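Local coordinates for protein superoxide dismutase (Candida albicans, PDB 4GUN) that binds manganese and probably converts superoxide into hydrogen peroxide and molecular oxygen, protecting the cell from radicals, at residues S116-I119 and D120-S124; K141-G144 and G145-D148. The protein carries 2 engineered substitutions. All blocks are in the same frame, centred on the assembly; numbering follows the deposited sequence.

Interaction 1 (S116-I119 and D120-S124)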
# COMPACT_ATOMS: atom_id res chain seq x y z
N SER A 116 -23.16 -9.16 21.21
CA SER A 116 -23.74 -9.55 19.93
C SER A 116 -23.61 -8.45 18.88
O SER A 116 -23.27 -8.77 17.74
CB SER A 116 -25.18 -10.02 20.10
OG SER A 116 -25.99 -8.97 20.60
N ASN A 117 -23.81 -7.17 19.26
CA ASN A 117 -23.68 -6.04 18.34
C ASN A 117 -22.23 -5.83 17.92
O ASN A 117 -21.96 -5.56 16.75
CB ASN A 117 -24.27 -4.74 18.94
CG ASN A 117 -24.39 -3.58 17.96
OD1 ASN A 117 -24.56 -3.76 16.74
ND2 ASN A 117 -24.33 -2.35 18.47
N LEU A 118 -21.30 -5.98 18.86
CA LEU A 118 -19.87 -5.89 18.60
C LEU A 118 -19.43 -7.04 17.67
O LEU A 118 -18.67 -6.80 16.72
CB LEU A 118 -19.10 -5.92 19.94
CG LEU A 118 -17.57 -6.00 19.86
CD1 LEU A 118 -16.95 -4.83 19.00
CD2 LEU A 118 -16.96 -6.07 21.23
N ILE A 119 -19.94 -8.27 17.90
CA ILE A 119 -19.64 -9.44 17.04
C ILE A 119 -20.16 -9.17 15.60
O ILE A 119 -19.44 -9.47 14.63
CB ILE A 119 -20.20 -10.76 17.67
CG1 ILE A 119 -19.40 -11.14 18.95
CG2 ILE A 119 -20.20 -11.92 16.65
CD1 ILE A 119 -19.98 -12.35 19.72
N ASP A 120 -21.37 -8.57 15.48
CA ASP A 120 -21.95 -8.22 14.16
C ASP A 120 -21.08 -7.24 13.39
O ASP A 120 -20.86 -7.42 12.19
CB ASP A 120 -23.36 -7.65 14.30
CG ASP A 120 -24.43 -8.65 14.67
OD1 ASP A 120 -24.22 -9.87 14.42
OD2 ASP A 120 -25.47 -8.22 15.20
N ILE A 121 -20.59 -6.20 14.08
CA ILE A 121 -19.69 -5.19 13.51
C ILE A 121 -18.37 -5.84 13.07
O ILE A 121 -17.93 -5.61 11.94
CB ILE A 121 -19.50 -3.98 14.47
CG1 ILE A 121 -20.81 -3.18 14.61
CG2 ILE A 121 -18.37 -3.07 14.01
CD1 ILE A 121 -20.95 -2.40 15.90
N THR A 122 -17.78 -6.70 13.91
CA THR A 122 -16.55 -7.42 13.57
C THR A 122 -16.75 -8.35 12.36
O THR A 122 -15.88 -8.42 11.49
CB THR A 122 -15.99 -8.20 14.77
OG1 THR A 122 -15.84 -7.32 15.89
CG2 THR A 122 -14.64 -8.85 14.47
N ASN A 123 -17.89 -9.06 12.31
CA ASN A 123 -18.17 -9.97 11.20
C ASN A 123 -18.32 -9.19 9.90
O ASN A 123 -17.90 -9.70 8.86
CB ASN A 123 -19.38 -10.86 11.50
CG ASN A 123 -19.10 -11.97 12.47
OD1 ASN A 123 -17.97 -12.41 12.67
ND2 ASN A 123 -20.14 -12.44 13.14
N SER A 124 -18.85 -7.93 9.97
CA SER A 124 -19.00 -7.02 8.82
C SER A 124 -17.61 -6.57 8.33
O SER A 124 -17.39 -6.52 7.13
CB SER A 124 -19.88 -5.83 9.17
OG SER A 124 -21.24 -6.12 8.89

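Interaction 2 (K141-G144 and G145-D148)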
# COMPACT_ATOMS: atom_id res chain seq x y z
N LYS A 141 -5.57 3.62 24.22
CA LYS A 141 -5.17 4.17 25.53
C LYS A 141 -5.24 5.69 25.65
O LYS A 141 -5.27 6.21 26.77
CB LYS A 141 -3.76 3.67 25.89
CG LYS A 141 -3.67 2.15 26.07
CD LYS A 141 -2.27 1.71 26.48
CE LYS A 141 -1.40 1.43 25.29
NZ LYS A 141 0.03 1.24 25.65
N GLN A 142 -5.27 6.41 24.51
CA GLN A 142 -5.27 7.88 24.44
C GLN A 142 -6.63 8.57 24.50
O GLN A 142 -6.70 9.71 24.95
CB GLN A 142 -4.57 8.32 23.14
CG GLN A 142 -3.05 8.19 23.16
CD GLN A 142 -2.43 8.53 21.82
OE1 GLN A 142 -3.08 8.48 20.75
NE2 GLN A 142 -1.15 8.85 21.83
N ASN A 143 -7.68 7.95 23.94
CA ASN A 143 -9.01 8.56 23.85
C ASN A 143 -10.03 8.03 24.88
O ASN A 143 -11.23 7.99 24.60
CB ASN A 143 -9.54 8.39 22.43
CG ASN A 143 -9.83 6.97 22.04
OD1 ASN A 143 -9.63 6.03 22.82
ND2 ASN A 143 -10.38 6.78 20.85
N GLY A 144 -9.54 7.63 26.05
CA GLY A 144 -10.37 7.14 27.16
C GLY A 144 -10.59 5.64 27.21
O GLY A 144 -11.57 5.17 27.80
N GLY A 145 -9.67 4.88 26.62
CA GLY A 145 -9.77 3.42 26.56
C GLY A 145 -10.87 2.94 25.64
O GLY A 145 -11.44 1.87 25.87
N ALA A 146 -11.18 3.72 24.58
CA ALA A 146 -12.25 3.39 23.62
C ALA A 146 -11.89 2.20 22.73
O ALA A 146 -10.77 2.07 22.25
CB ALA A 146 -12.60 4.58 22.75
N LEU A 147 -12.90 1.38 22.49
CA LEU A 147 -12.79 0.21 21.65
C LEU A 147 -13.10 0.59 20.22
O LEU A 147 -13.85 1.55 19.97
CB LEU A 147 -13.80 -0.86 22.12
CG LEU A 147 -13.58 -1.48 23.51
CD1 LEU A 147 -14.81 -2.26 23.92
CD2 LEU A 147 -12.30 -2.36 23.55
N ASP A 148 -12.54 -0.16 19.27
CA ASP A 148 -12.80 0.00 17.85
C ASP A 148 -12.50 -1.32 17.18
O ASP A 148 -11.80 -2.15 17.76
CB ASP A 148 -11.96 1.14 17.24
CG ASP A 148 -12.39 1.64 15.85
OD1 ASP A 148 -13.61 1.52 15.51
OD2 ASP A 148 -11.52 2.18 15.13

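Interaction 1 (S116-I119 and D120-S124)
Leu118 and Thr122 carry an i to i+4 contact along a single helix, 115-127, which lies against the sheet of the C-terminal domain. The amide N of Thr122 reaches Leu118 O at 2.9 Å, nearly straight at hydrogen (165°), and the hydroxyl OG1 of the same residue donates to that oxygen at 3.0 Å. The hydroxyl comes from above the carbonyl plane, while the amide stays closer to it. With chi1 at -53°, OG1 stands beside its own backbone N and can share the acceptor, a common way for threonine to satisfy a buried hydroxyl inside a helix. The methyl end of the residue is then available for nonpolar packing.

This is the alpha/beta domain of the iron/manganese superoxide dismutases, and here the helix turns Leu118 and Thr122 towards Ile137 and Val149 on two strands of the sheet. The side chains of Thr122 and manganese ligand Asp170 are about 11 Å apart.

Ile119 and Asn123 run alongside one another, one turn apart, with Ile119 CG2 3.5 Å from Asn123 ND2. Together they face Trp192: a branched aliphatic and a short amide suit a nonpolar ring with one N-H, which Asn123 OD1 accepts. On another side of the helix, the CD1 methyl of Ile121 lies 3.4 Å from Asn117 O and 3.9 Å from Asn117 OD1. Asn117 ND2 is spent on Tyr112 O in the preceding helix. Exposed Asp120 donates its amide N to Ser116 O at 3.0 Å, and its carboxylate suits this solvent-facing side.

Interaction 2 (K141-G144 and G145-D148)
The flat carboxamide of Asn143 meets Ala146 obliquely: the CB methyl lies off one face, beyond the edge that carries the oxygen and nitrogen, 3.3 Å from Asn143 OD1 and 3.7 Å from Asn143 ND2. The amide N of Ala146 approaches from the same side, and its bond to Asn143 OD1 is long and rather bent, 3.3 Å with 146° at the hydrogen and the donor tilted 34° from the carbonyl plane. At the nitrogen end of the group, ND2 donates to Leu147 O of the second subunit, so the two ends of the amide are engaged by different chains and its flip is fixed.

Asn143 holds CG between its backbone N and carbonyl carbon, chi1 67°, which folds the short side chain back across the turn to meet the chain three residues on. Asparagine suits the place because it offers an acceptor and a donor on a short arm. Alanine matches it with a methyl small enough to lie close against the amide.

Between them the chain reverses through Gly144 and Gly145, both with positive phi. At Gly144 a beta carbon would press on the preceding carbonyl oxygen, and at Gly145 it would meet Gly144 O. The lack of a side chain thus allows so compact a link at two successive positions.

Across the subunit boundary, Asn143 O receives Gln111 NE2 of the second subunit. The turn is the loop of a beta-hairpin, joining strand 133-140 to its antiparallel neighbour 146-153, and backbone bonding of Ala146 with Asn140 closes it. Helix 103-112 packs against the outgoing strand through Gln111, whose OE1 takes the amide N of Leu147, while Tyr204 of the C-terminal helix 197-205 bonds Gly145 O.

In the fold
Both interactions belong to the C-terminal domain and follow one another along the chain, their centres about 18 Å apart and their nearest atoms about 5 Å apart without touching. Interaction 1 is partly buried and repetitive: successive backbone bonds within one helix, with side chains graded from a core-facing side to an exposed one. Interaction 2 is mostly buried, and one side-chain amide bond bridges an irregular turn whose shape depends on glycines. They share strand 146-153, against which the helix packs through Val149 and which the turn leads into. They also meet across the subunit boundary, since Ile121 of interaction 1 packs on Gln142 of the second subunit.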